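Local coordinates for heparin binding protein (Homo sapiens, PDB 1A7S), which binds heparin, kills many Gram-negative bacteria and attracts monocytes and fibroblasts, as a neutrophil granule protein built like a serine protease, at residues T106-P111 / G183-V188; T70-S75 / Q94-A99; T165-I170 / L193-R198. All blocks are in the same frame, centred on the assembly; numbering follows the deposited sequence. Where two conformers were deposited one is given.

Interaction 1: T106-P111 / G183-V188; sequences TILPLP and GLAHGV
Gly-183 opens the contact with its carbonyl oxygen, which lies 3.5 Å from Pro-109 CG. Leu-184 follows with a forked side chain laid across residues 109-111 at about a right angle to Pro-109. With CG beside its own backbone N (chi1 -57°), the fork straddles the chain: CD2 meets Pro-109 CB, while CD1 rests 3.8 Å from Pro-111 CA. The CA of Leu-184 also makes a CH...O contact with Pro-109 O. That same oxygen receives the one hydrogen bond across the contact, from Ala-185 N at 2.9 Å and with little bend (N-H...O 166°).

Residues 106-111 belong to the crossing between the two beta barrels of the chymotrypsin fold; Leu-108 is bonded through its backbone to Leu-30 of the first barrel, whereas residues 184-188 start a strand of the second. Ala-185, at the centre of an inverse gamma turn, points its CB at the linker and meets Leu-108 CD2 at 3.4 Å, a tight carbon pair; Leu-110 CD2 closes on the same methyl, and Met-37 of strand 35-38 touches both Leu-110 and Ala-185. The carbonyl oxygen of Ala-185, buried with no polar partner, lies 3.1 Å from Pro-111 CD. His-186, paired with Gly-187 opposite Leu-179 in a classic beta bulge, ends with Pro-111 CG over one face of its imidazole and Pro-111 CB 3.7 Å from CE1.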
ATOM      1  N   THR A 106       6.275   6.642  10.561  1.00  8.44           N
ATOM      2  CA  THR A 106       6.826   5.450  11.173  1.00  8.42           C
ATOM      3  C   THR A 106       6.959   4.349  10.106  1.00  7.36           C
ATOM      4  O   THR A 106       6.416   4.447   9.011  1.00  9.06           O
ATOM      5  CB  THR A 106       5.809   4.885  12.255  1.00 10.32           C
ATOM      6  OG1 THR A 106       4.625   4.492  11.551  1.00 11.78           O
ATOM      7  CG2 THR A 106       5.551   5.846  13.335  1.00 12.94           C
ATOM      8  N   ILE A 107       7.718   3.331  10.468  1.00  7.71           N
ATOM      9  CA  ILE A 107       7.969   2.189   9.604  1.00  6.79           C
ATOM     10  C   ILE A 107       6.968   1.088   9.965  1.00  7.75           C
ATOM     11  O   ILE A 107       6.762   0.717  11.115  1.00 10.59           O
ATOM     12  CB  ILE A 107       9.414   1.692   9.778  1.00  7.52           C
ATOM     13  CG1 ILE A 107      10.402   2.739   9.242  1.00 10.01           C
ATOM     14  CG2 ILE A 107       9.637   0.309   9.213  1.00  9.17           C
ATOM     15  CD1 ILE A 107      11.858   2.474   9.684  1.00 10.25           C
ATOM     16  N   LEU A 108       6.408   0.474   8.923  1.00  6.80           N
ATOM     17  CA  LEU A 108       5.489  -0.651   9.061  1.00  6.87           C
ATOM     18  C   LEU A 108       6.300  -1.965   8.944  1.00  6.61           C
ATOM     19  O   LEU A 108       6.946  -2.173   7.932  1.00  7.61           O
ATOM     20  CB  LEU A 108       4.485  -0.619   7.893  1.00  7.28           C
ATOM     21  CG  LEU A 108       3.430  -1.721   7.872  1.00  7.75           C
ATOM     22  CD1 LEU A 108       2.583  -1.708   9.112  1.00  9.96           C
ATOM     23  CD2 LEU A 108       2.552  -1.568   6.639  1.00  8.82           C
ATOM     24  N   PRO A 109       6.246  -2.815   9.956  1.00  7.03           N
ATOM     25  CA  PRO A 109       7.012  -4.068   9.914  1.00  7.52           C
ATOM     26  C   PRO A 109       6.405  -5.105   8.988  1.00  6.36           C
ATOM     27  O   PRO A 109       5.211  -5.086   8.683  1.00  6.98           O
ATOM     28  CB  PRO A 109       6.942  -4.583  11.386  1.00  9.01           C
ATOM     29  CG  PRO A 109       5.858  -3.856  12.027  1.00 16.24           C
ATOM     30  CD  PRO A 109       5.625  -2.585  11.271  1.00  8.78           C
ATOM     31  N   LEU A 110       7.267  -6.011   8.552  1.00  6.97           N
ATOM     32  CA  LEU A 110       6.936  -7.022   7.568  1.00  7.01           C
ATOM     33  C   LEU A 110       6.842  -8.403   8.192  1.00  6.96           C
ATOM     34  O   LEU A 110       7.536  -8.707   9.146  1.00  7.61           O
ATOM     35  CB  LEU A 110       8.048  -7.077   6.494  1.00  8.24           C
ATOM     36  CG  LEU A 110       8.340  -5.795   5.741  1.00  8.57           C
ATOM     37  CD1 LEU A 110       9.610  -5.939   4.911  1.00 13.59           C
ATOM     38  CD2 LEU A 110       7.165  -5.475   4.780  1.00 13.63           C
ATOM     39  N   PRO A 111       6.059  -9.282   7.549  1.00  6.93           N
ATOM     40  CA  PRO A 111       6.086 -10.679   7.909  1.00  7.29           C
ATOM     41  C   PRO A 111       7.416 -11.304   7.492  1.00  6.63           C
ATOM     42  O   PRO A 111       8.059 -10.890   6.532  1.00  7.16           O
ATOM     43  CB  PRO A 111       4.929 -11.258   7.102  1.00  8.90           C
ATOM     44  CG  PRO A 111       4.792 -10.383   5.891  1.00 11.75           C
ATOM     45  CD  PRO A 111       5.226  -9.025   6.336  1.00  9.15           C
ATOM     46  N   GLY A 183      -0.489  -6.505  13.062  1.00 12.48           N
ATOM     47  CA  GLY A 183       0.571  -5.501  13.114  1.00 13.43           C
ATOM     48  C   GLY A 183       1.551  -5.528  11.986  1.00 10.88           C
ATOM     49  O   GLY A 183       2.498  -4.725  11.996  1.00 13.01           O
ATOM     50  N   LEU A 184       1.374  -6.390  10.982  1.00  8.63           N
ATOM     51  CA  LEU A 184       2.325  -6.568   9.907  1.00  8.06           C
ATOM     52  C   LEU A 184       1.716  -6.270   8.532  1.00  7.79           C
ATOM     53  O   LEU A 184       0.516  -6.484   8.312  1.00  8.05           O
ATOM     54  CB  LEU A 184       2.843  -7.999   9.872  1.00  8.01           C
ATOM     55  CG  LEU A 184       3.516  -8.526  11.141  1.00  8.18           C
ATOM     56  CD1 LEU A 184       3.931  -9.967  10.966  1.00 10.63           C
ATOM     57  CD2 LEU A 184       4.720  -7.661  11.515  1.00  9.80           C
ATOM     58  N   ALA A 185       2.586  -5.867   7.616  1.00  7.91           N
ATOM     59  CA  ALA A 185       2.177  -5.638   6.191  1.00  7.27           C
ATOM     60  C   ALA A 185       2.111  -6.939   5.442  1.00  6.84           C
ATOM     61  O   ALA A 185       3.045  -7.417   4.817  1.00  7.62           O
ATOM     62  CB  ALA A 185       3.223  -4.720   5.544  1.00  8.98           C
ATOM     63  N   HIS A 186       0.936  -7.609   5.502  1.00  7.42           N
ATOM     64  CA  HIS A 186       0.764  -8.906   4.823  1.00  6.89           C
ATOM     65  C   HIS A 186       0.343  -8.736   3.393  1.00  7.09           C
ATOM     66  O   HIS A 186       0.446  -9.708   2.642  1.00  7.10           O
ATOM     67  CB  HIS A 186      -0.292  -9.728   5.604  1.00  7.87           C
ATOM     68  CG  HIS A 186       0.280 -10.534   6.703  1.00  9.08           C
ATOM     69  ND1 HIS A 186       1.024 -11.650   6.427  1.00 11.10           N
ATOM     70  CD2 HIS A 186       0.307 -10.310   8.065  1.00 11.08           C
ATOM     71  CE1 HIS A 186       1.418 -12.151   7.625  1.00 13.54           C
ATOM     72  NE2 HIS A 186       0.996 -11.344   8.593  1.00 13.81           N
ATOM     73  N   GLY A 187      -0.106  -7.564   2.957  1.00  6.82           N
ATOM     74  CA  GLY A 187      -0.505  -7.380   1.620  1.00  7.03           C
ATOM     75  C   GLY A 187      -0.191  -5.968   1.097  1.00  6.71           C
ATOM     76  O   GLY A 187      -0.027  -5.055   1.844  1.00  7.44           O
ATOM     77  N   VAL A 188      -0.147  -5.898  -0.231  1.00  6.86           N
ATOM     78  CA  VAL A 188      -0.040  -4.655  -0.977  1.00  7.00           C
ATOM     79  C   VAL A 188      -1.244  -4.609  -1.944  1.00  6.79           C
ATOM     80  O   VAL A 188      -1.407  -5.531  -2.730  1.00  7.63           O
ATOM     81  CB  VAL A 188       1.267  -4.571  -1.778  1.00  7.73           C
ATOM     82  CG1 VAL A 188       1.260  -3.358  -2.698  1.00  8.57           C
ATOM     83  CG2 VAL A 188       2.462  -4.481  -0.817  1.00  9.84           C
TER

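Interaction 2: T70-S75 / Q94-A99; sequences TFSISS and QLDREA. With EOH (ethanol), chain Q.
The Phe-71 ring is held between Leu-95 and Arg-97. Leu-95 CD1 sits over the centre of one face in a CH-pi contact, 3.9 Å from the centroid, and the guanidinium of Arg-97 lies flat on the opposite face with the two planes only 13° apart. Ala-99 CB touches CZ at the far end of the ring.

Arg-97 is fixed in this stack by its N-H groups. NH1 and NH2 both donate to Thr-70 O, end-on and close to the guanidinium plane, with NH2 at 2.9 Å and above the carbonyl plane. NH1 also forms a salt bridge with the syn lone pair of Asp-96 OD1. The carboxylate reaches that position with CG between backbone N and carbonyl carbon (chi1 64°), leaving the anti lone pair of OD2 for Ser-72 N at 2.7 Å. Asp-96 thus supplies a side-chain acceptor to the strand where 94-95 stops running beside it; its own N returns a weak bond to Ser-72 O. Further along, Ser-74 N donates to Gln-94 O at 2.8 Å and Gln-94 N to Ser-75 O at 2.9 Å, whereas Ser-75 N is buried without a partner. From the extended Gln-94 side chain, NE2 donates to the oxygen of an ethanol, probably from the crystallisation liquor, at 2.9 Å, and OE1 accepts from Gly-221 N.

Ile-73 and Leu-95 form a non-hydrogen-bonded antiparallel pair within the six-stranded barrel, where strand 69-77 runs between 91-95 and 51-55, and strand 35-38 flanks 91-95 on its other side.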
ATOM      1  N   THR A  70       8.560  14.928   2.207  1.00 11.12           N
ATOM      2  CA  THR A  70       8.466  14.681   0.796  1.00 10.84           C
ATOM      3  C   THR A  70       9.754  14.199   0.182  1.00 10.77           C
ATOM      4  O   THR A  70      10.826  14.706   0.554  1.00 12.55           O
ATOM      5  CB  THR A  70       7.874  15.845  -0.002  1.00 13.21           C
ATOM      6  OG1 THR A  70       6.607  16.238   0.609  1.00 17.60           O
ATOM      7  CG2 THR A  70       7.666  15.578  -1.434  1.00 18.67           C
ATOM      8  N   PHE A  71       9.674  13.274  -0.746  1.00 10.20           N
ATOM      9  CA  PHE A  71      10.825  12.653  -1.375  1.00 10.12           C
ATOM     10  C   PHE A  71      10.674  12.425  -2.856  1.00 11.69           C
ATOM     11  O   PHE A  71       9.595  12.208  -3.381  1.00 11.52           O
ATOM     12  CB  PHE A  71      11.058  11.216  -0.767  1.00 10.35           C
ATOM     13  CG  PHE A  71      11.107  11.214   0.746  1.00  9.72           C
ATOM     14  CD1 PHE A  71       9.967  11.216   1.516  1.00  9.28           C
ATOM     15  CD2 PHE A  71      12.336  11.242   1.422  1.00  9.96           C
ATOM     16  CE1 PHE A  71       9.990  11.326   2.906  1.00 10.08           C
ATOM     17  CE2 PHE A  71      12.379  11.279   2.804  1.00 10.39           C
ATOM     18  CZ  PHE A  71      11.212  11.350   3.550  1.00  9.63           C
ATOM     19  N   SER A  72      11.881  12.483  -3.495  1.00 11.77           N
ATOM     20  CA  SER A  72      11.933  12.009  -4.873  1.00 12.20           C
ATOM     21  C   SER A  72      12.324  10.512  -4.792  1.00 10.30           C
ATOM     22  O   SER A  72      12.786  10.022  -3.745  1.00 11.02           O
ATOM     23  CB  SER A  72      12.996  12.739  -5.710  1.00 14.19           C
ATOM     24  OG  SER A  72      12.745  14.152  -5.777  0.50 12.33           O
ATOM     25  N   ILE A  73      12.182   9.836  -5.888  1.00 10.79           N
ATOM     26  CA  ILE A  73      12.403   8.416  -6.014  1.00 10.83           C
ATOM     27  C   ILE A  73      13.735   8.183  -6.751  1.00 11.32           C
ATOM     28  O   ILE A  73      13.832   8.516  -7.944  1.00 13.80           O
ATOM     29  CB  ILE A  73      11.244   7.681  -6.741  1.00 11.16           C
ATOM     30  CG1 ILE A  73       9.920   7.859  -6.003  1.00 11.42           C
ATOM     31  CG2 ILE A  73      11.615   6.232  -6.922  1.00 12.89           C
ATOM     32  CD1 ILE A  73       8.713   7.521  -6.813  1.00 13.00           C
ATOM     33  N   SER A  74      14.726   7.679  -6.037  1.00 11.67           N
ATOM     34  CA  SER A  74      16.070   7.485  -6.603  1.00 13.57           C
ATOM     35  C   SER A  74      16.198   6.146  -7.362  1.00 14.87           C
ATOM     36  O   SER A  74      17.074   6.014  -8.239  1.00 20.85           O
ATOM     37  CB  SER A  74      17.073   7.543  -5.490  1.00 16.17           C
ATOM     38  OG  SER A  74      17.109   8.770  -4.826  0.50 13.65           O
ATOM     39  N   SER A  75      15.344   5.199  -7.090  1.00 12.87           N
ATOM     40  CA  SER A  75      15.386   3.915  -7.817  1.00 15.17           C
ATOM     41  C   SER A  75      14.151   3.113  -7.508  1.00 11.88           C
ATOM     42  O   SER A  75      13.516   3.317  -6.464  1.00 13.11           O
ATOM     43  CB  SER A  75      16.662   3.159  -7.336  1.00 19.81           C
ATOM     44  OG  SER A  75      16.457   2.299  -6.356  1.00 27.63           O
ATOM     45  N   GLN A  94      13.095   3.492  -3.628  1.00  8.46           N
ATOM     46  CA  GLN A  94      14.186   4.023  -2.768  1.00  8.74           C
ATOM     47  C   GLN A  94      13.987   5.544  -2.722  1.00  8.71           C
ATOM     48  O   GLN A  94      13.979   6.172  -3.807  1.00 10.14           O
ATOM     49  CB  GLN A  94      15.534   3.664  -3.296  1.00 10.91           C
ATOM     50  CG  GLN A  94      16.675   4.149  -2.423  1.00 12.70           C
ATOM     51  CD  GLN A  94      18.033   3.701  -2.789  1.00 15.37           C
ATOM     52  OE1 GLN A  94      18.192   2.531  -3.227  1.00 15.10           O
ATOM     53  NE2 GLN A  94      19.027   4.511  -2.451  1.00 19.36           N
ATOM     54  N   LEU A  95      13.871   6.062  -1.555  1.00  8.94           N
ATOM     55  CA  LEU A  95      13.723   7.551  -1.381  1.00  9.68           C
ATOM     56  C   LEU A  95      15.064   8.206  -1.548  1.00 10.11           C
ATOM     57  O   LEU A  95      16.102   7.585  -1.380  1.00 11.81           O
ATOM     58  CB  LEU A  95      13.161   7.792   0.032  1.00  9.73           C
ATOM     59  CG  LEU A  95      11.911   7.039   0.403  1.00  8.99           C
ATOM     60  CD1 LEU A  95      11.489   7.403   1.828  1.00 10.17           C
ATOM     61  CD2 LEU A  95      10.795   7.296  -0.526  1.00 10.61           C
ATOM     62  N   ASP A  96      15.062   9.515  -1.818  1.00 11.09           N
ATOM     63  CA  ASP A  96      16.275  10.268  -2.033  1.00 11.53           C
ATOM     64  C   ASP A  96      17.149  10.383  -0.793  1.00 11.99           C
ATOM     65  O   ASP A  96      18.324  10.739  -0.890  1.00 13.91           O
ATOM     66  CB  ASP A  96      15.968  11.639  -2.573  1.00 12.95           C
ATOM     67  CG  ASP A  96      15.188  12.585  -1.684  1.00 14.28           C
ATOM     68  OD1 ASP A  96      15.792  13.089  -0.670  1.00 15.78           O
ATOM     69  OD2 ASP A  96      14.003  12.760  -1.772  1.00 21.32           O
ATOM     70  N   ARG A  97      16.580  10.147   0.361  1.00 11.59           N
ATOM     71  CA  ARG A  97      17.306  10.250   1.648  1.00 12.93           C
ATOM     72  C   ARG A  97      16.541   9.438   2.671  1.00 12.61           C
ATOM     73  O   ARG A  97      15.386   9.008   2.437  1.00 13.51           O
ATOM     74  CB  ARG A  97      17.424  11.709   2.050  1.00 13.19           C
ATOM     75  CG  ARG A  97      16.030  12.290   2.454  1.00 16.23           C
ATOM     76  CD  ARG A  97      16.087  13.825   2.554  1.00 18.28           C
ATOM     77  NE  ARG A  97      14.817  14.365   3.086  1.00 19.85           N
ATOM     78  CZ  ARG A  97      13.730  14.547   2.314  1.00 19.79           C
ATOM     79  NH1 ARG A  97      13.744  14.394   1.004  1.00 14.92           N
ATOM     80  NH2 ARG A  97      12.574  14.872   2.920  1.00 16.93           N
ATOM     81  N   GLU A  98      17.075   9.230   3.863  1.00 12.91           N
ATOM     82  CA  GLU A  98      16.331   8.586   4.916  1.00 12.44           C
ATOM     83  C   GLU A  98      15.232   9.492   5.453  1.00 11.54           C
ATOM     84  O   GLU A  98      15.450  10.657   5.748  1.00 15.27           O
ATOM     85  CB  GLU A  98      17.253   8.226   6.123  1.00 14.70           C
ATOM     86  CG  GLU A  98      18.144   7.046   5.707  1.00 19.18           C
ATOM     87  CD  GLU A  98      18.949   6.417   6.788  1.00 23.08           C
ATOM     88  OE1 GLU A  98      18.859   6.816   7.959  1.00 29.58           O
ATOM     89  OE2 GLU A  98      19.759   5.512   6.463  1.00 31.52           O
ATOM     90  N   ALA A  99      14.056   8.908   5.638  1.00 10.02           N
ATOM     91  CA  ALA A  99      12.983   9.605   6.296  1.00 10.42           C
ATOM     92  C   ALA A  99      13.302   9.722   7.797  1.00 10.39           C
ATOM     93  O   ALA A  99      13.957   8.873   8.378  1.00 12.76           O
ATOM     94  CB  ALA A  99      11.709   8.765   6.171  1.00 10.71           C
TER
HETATM   95  C1  EOH Q 429      21.868   5.152  -1.138  1.00 50.19           C
HETATM   96  C2  EOH Q 429      22.730   4.636   0.016  1.00 49.90           C
HETATM   97  O   EOH Q 429      21.923   4.242  -2.272  1.00 42.02           O

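Interaction 3: T165-I170 / L193-R198; sequences TRRGGI and LGPCGR
Arg-167 and Gly-197 carry this contact between two loops of the second barrel, which in the chymotrypsin fold correspond to the loops beside the primary specificity pocket of active relatives. The disulfide from Cys-196 to Cys-171 joins the loops just beyond Ile-170, as it does in those relatives.

Gly-197 occupies the third position of a type II turn from Pro-195 to Arg-198. With positive phi and no side chain, it lets the backbones close to 4.1 Å between its CA and that of Arg-167. Its carbonyl oxygen accepts a hydrogen bond from Gly-168 N at 3.1 Å; the N-H points almost straight at the oxygen, but the donor approaches from beside the carbonyl, at a C=O...N angle of 108°. Arg-167 CA adds a CH...O contact to that oxygen, and Gly-197 CA makes another to Gly-168 O.

The Arg-167 side chain folds over the turn. Its bend at chi2 (-73°) brings CD within 3.4 Å of Cys-196 O and NE near Pro-195 CB, the two side chains crossing at a slant. The guanidinium then lies against the aliphatic part of Arg-198, whose CB and CG are both 3.7 Å from NH1 over one face, while NH2 of Arg-166 lies over the opposite face. The chains of Arg-167 and Arg-198 run side by side in the same direction with their guanidinium planes steeply inclined, and one water accepts weakly from Arg-167 NH2 and from Arg-198 NE. Arg-167 NH1 turns back to Arg-166 O, a bond of 2.8 Å that would help fix the rotation of the group.

At the inner end, Asp-201 OD2 accepts a hydrogen bond from Ile-170 N, and Val-2 is hydrogen-bonded through its backbone to Gly-169. A second water donates to Ile-170 O at 2.6 Å and accepts from Gly-197 N at 2.9 Å.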
ATOM      1  N   THR A 165     -20.292  -6.199   4.802  1.00 15.44           N
ATOM      2  CA  THR A 165     -21.240  -5.236   4.228  1.00 15.95           C
ATOM      3  C   THR A 165     -21.257  -5.422   2.711  1.00 14.17           C
ATOM      4  O   THR A 165     -20.463  -6.154   2.151  1.00 13.56           O
ATOM      5  CB  THR A 165     -20.875  -3.807   4.585  1.00 18.42           C
ATOM      6  OG1 THR A 165     -19.474  -3.649   4.130  1.00 21.05           O
ATOM      7  CG2 THR A 165     -20.839  -3.507   6.047  1.00 21.72           C
ATOM      8  N   ARG A 166     -22.212  -4.775   2.021  1.00 15.76           N
ATOM      9  CA  ARG A 166     -22.354  -4.960   0.612  1.00 16.05           C
ATOM     10  C   ARG A 166     -21.189  -4.447  -0.205  1.00 14.31           C
ATOM     11  O   ARG A 166     -20.786  -5.083  -1.184  1.00 15.06           O
ATOM     12  CB  ARG A 166     -23.653  -4.399   0.049  1.00 25.55           C
ATOM     13  CG  ARG A 166     -24.284  -5.329  -1.005  1.00 37.59           C
ATOM     14  CD  ARG A 166     -24.300  -4.706  -2.376  1.00 42.06           C
ATOM     15  NE  ARG A 166     -25.262  -3.609  -2.572  1.00 46.65           N
ATOM     16  CZ  ARG A 166     -24.835  -2.430  -3.079  1.00 46.64           C
ATOM     17  NH1 ARG A 166     -24.505  -1.437  -2.252  1.00 52.25           N
ATOM     18  NH2 ARG A 166     -24.658  -2.312  -4.360  1.00 49.49           N
ATOM     19  N   ARG A 167     -20.640  -3.300   0.221  1.00 13.39           N
ATOM     20  CA  ARG A 167     -19.489  -2.730  -0.450  1.00 12.52           C
ATOM     21  C   ARG A 167     -18.517  -2.173   0.584  1.00 12.60           C
ATOM     22  O   ARG A 167     -18.803  -1.256   1.305  1.00 14.77           O
ATOM     23  CB  ARG A 167     -19.873  -1.635  -1.425  1.00 13.12           C
ATOM     24  CG  ARG A 167     -20.858  -2.025  -2.503  1.00 13.49           C
ATOM     25  CD  ARG A 167     -20.221  -2.898  -3.532  1.00 15.36           C
ATOM     26  NE  ARG A 167     -21.025  -3.277  -4.651  1.00 15.60           N
ATOM     27  CZ  ARG A 167     -21.779  -4.384  -4.755  1.00 17.04           C
ATOM     28  NH1 ARG A 167     -21.786  -5.344  -3.825  1.00 17.58           N
ATOM     29  NH2 ARG A 167     -22.568  -4.516  -5.840  1.00 20.23           N
ATOM     30  N   GLY A 168     -17.323  -2.809   0.582  1.00 11.14           N
ATOM     31  CA  GLY A 168     -16.263  -2.325   1.460  1.00 10.80           C
ATOM     32  C   GLY A 168     -14.908  -2.844   0.926  1.00 10.11           C
ATOM     33  O   GLY A 168     -14.843  -3.956   0.486  1.00 11.61           O
ATOM     34  N   GLY A 169     -13.921  -1.958   0.925  1.00  8.98           N
ATOM     35  CA  GLY A 169     -12.605  -2.354   0.458  1.00 10.32           C
ATOM     36  C   GLY A 169     -11.946  -1.263  -0.356  1.00  8.58           C
ATOM     37  O   GLY A 169     -12.257  -0.066  -0.217  1.00 10.65           O
ATOM     38  N   ILE A 170     -11.006  -1.626  -1.192  1.00  8.02           N
ATOM     39  CA  ILE A 170     -10.184  -0.696  -1.941  1.00  8.03           C
ATOM     40  C   ILE A 170     -10.865  -0.128  -3.133  1.00  7.80           C
ATOM     41  O   ILE A 170     -11.822  -0.710  -3.692  1.00  9.60           O
ATOM     42  CB  ILE A 170      -8.840  -1.363  -2.325  1.00  8.21           C
ATOM     43  CG1 ILE A 170      -9.014  -2.479  -3.337  1.00  8.45           C
ATOM     44  CG2 ILE A 170      -8.081  -1.836  -1.071  1.00  9.39           C
ATOM     45  CD1 ILE A 170      -7.737  -3.218  -3.769  1.00 10.56           C
ATOM     46  N   LEU A 193     -12.139  -6.994  -8.780  1.00 22.59           N
ATOM     47  CA  LEU A 193     -12.982  -7.095 -10.010  1.00 25.71           C
ATOM     48  C   LEU A 193     -14.369  -6.632  -9.637  1.00 27.26           C
ATOM     49  O   LEU A 193     -14.887  -6.792  -8.526  1.00 29.35           O
ATOM     50  CB  LEU A 193     -12.945  -8.542 -10.530  1.00 29.16           C
ATOM     51  CG  LEU A 193     -11.549  -9.159 -10.623  1.00 31.45           C
ATOM     52  CD1 LEU A 193     -11.626 -10.665 -10.627  1.00 34.24           C
ATOM     53  CD2 LEU A 193     -10.738  -8.612 -11.791  1.00 34.14           C
ATOM     54  N   GLY A 194     -15.029  -6.070 -10.627  1.00 29.36           N
ATOM     55  CA  GLY A 194     -16.376  -5.589 -10.479  1.00 25.17           C
ATOM     56  C   GLY A 194     -16.294  -4.244  -9.714  1.00 19.52           C
ATOM     57  O   GLY A 194     -15.248  -3.665  -9.547  1.00 25.34           O
ATOM     58  N   PRO A 195     -17.454  -3.884  -9.219  1.00 17.09           N
ATOM     59  CA  PRO A 195     -17.550  -2.637  -8.464  1.00 15.99           C
ATOM     60  C   PRO A 195     -16.604  -2.704  -7.277  1.00 13.89           C
ATOM     61  O   PRO A 195     -16.472  -3.738  -6.631  1.00 13.34           O
ATOM     62  CB  PRO A 195     -19.019  -2.670  -7.958  1.00 17.91           C
ATOM     63  CG  PRO A 195     -19.714  -3.452  -9.039  1.00 19.27           C
ATOM     64  CD  PRO A 195     -18.731  -4.577  -9.345  1.00 17.87           C
ATOM     65  N   CYS A 196     -16.003  -1.552  -6.976  1.00 11.56           N
ATOM     66  CA  CYS A 196     -15.235  -1.505  -5.748  1.00 10.93           C
ATOM     67  C   CYS A 196     -16.060  -1.987  -4.545  1.00 11.42           C
ATOM     68  O   CYS A 196     -17.164  -1.566  -4.257  1.00 13.68           O
ATOM     69  CB  CYS A 196     -14.861  -0.019  -5.490  1.00 11.00           C
ATOM     70  SG  CYS A 196     -13.633   0.581  -6.676  1.00 10.52           S
ATOM     71  N   GLY A 197     -15.415  -2.852  -3.749  1.00 12.04           N
ATOM     72  CA  GLY A 197     -16.028  -3.280  -2.543  1.00 12.58           C
ATOM     73  C   GLY A 197     -16.908  -4.509  -2.626  1.00 12.79           C
ATOM     74  O   GLY A 197     -17.302  -5.009  -1.592  1.00 12.81           O
ATOM     75  N   ARG A 198     -17.194  -4.995  -3.832  1.00 12.08           N
ATOM     76  CA  ARG A 198     -18.050  -6.194  -3.968  1.00 11.53           C
ATOM     77  C   ARG A 198     -17.352  -7.440  -3.453  1.00 11.78           C
ATOM     78  O   ARG A 198     -17.963  -8.222  -2.734  1.00 15.72           O
ATOM     79  CB  ARG A 198     -18.542  -6.305  -5.377  1.00 13.48           C
ATOM     80  CG  ARG A 198     -19.416  -7.556  -5.630  1.00 15.34           C
ATOM     81  CD  ARG A 198     -19.823  -7.601  -7.099  1.00 19.03           C
ATOM     82  NE  ARG A 198     -20.606  -8.689  -7.528  1.00 23.47           N
ATOM     83  CZ  ARG A 198     -20.259  -9.847  -8.056  1.00 25.72           C
ATOM     84  NH1 ARG A 198     -18.945 -10.149  -8.171  1.00 31.70           N
ATOM     85  NH2 ARG A 198     -21.206 -10.712  -8.416  1.00 28.94           N
TER
HETATM   86  O   HOH W   1     -23.329  -6.781  -7.978  1.00 48.14           O
HETATM   87  O   HOH W   2     -12.581  -3.157  -4.156  1.00 12.95           O

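Overall arrangement
Interaction 2 belongs to the first barrel and interaction 3 to the second, on opposite sides of the chain's centre, with their own centres 33 Å apart. Interaction 1 joins the two barrels; its centre is 19 Å from that of interaction 2 and 23 Å from that of interaction 3, and its nearest atoms come within about 7 Å of each. Interactions 1 and 2 both rest on strand 35-38, through Met-37 and through Phe-35 and Val-36 respectively, within residues 20-44, a region with antibiotic activity. Interaction 3 instead lies beside what corresponds to the specificity pocket of proteolytic relatives.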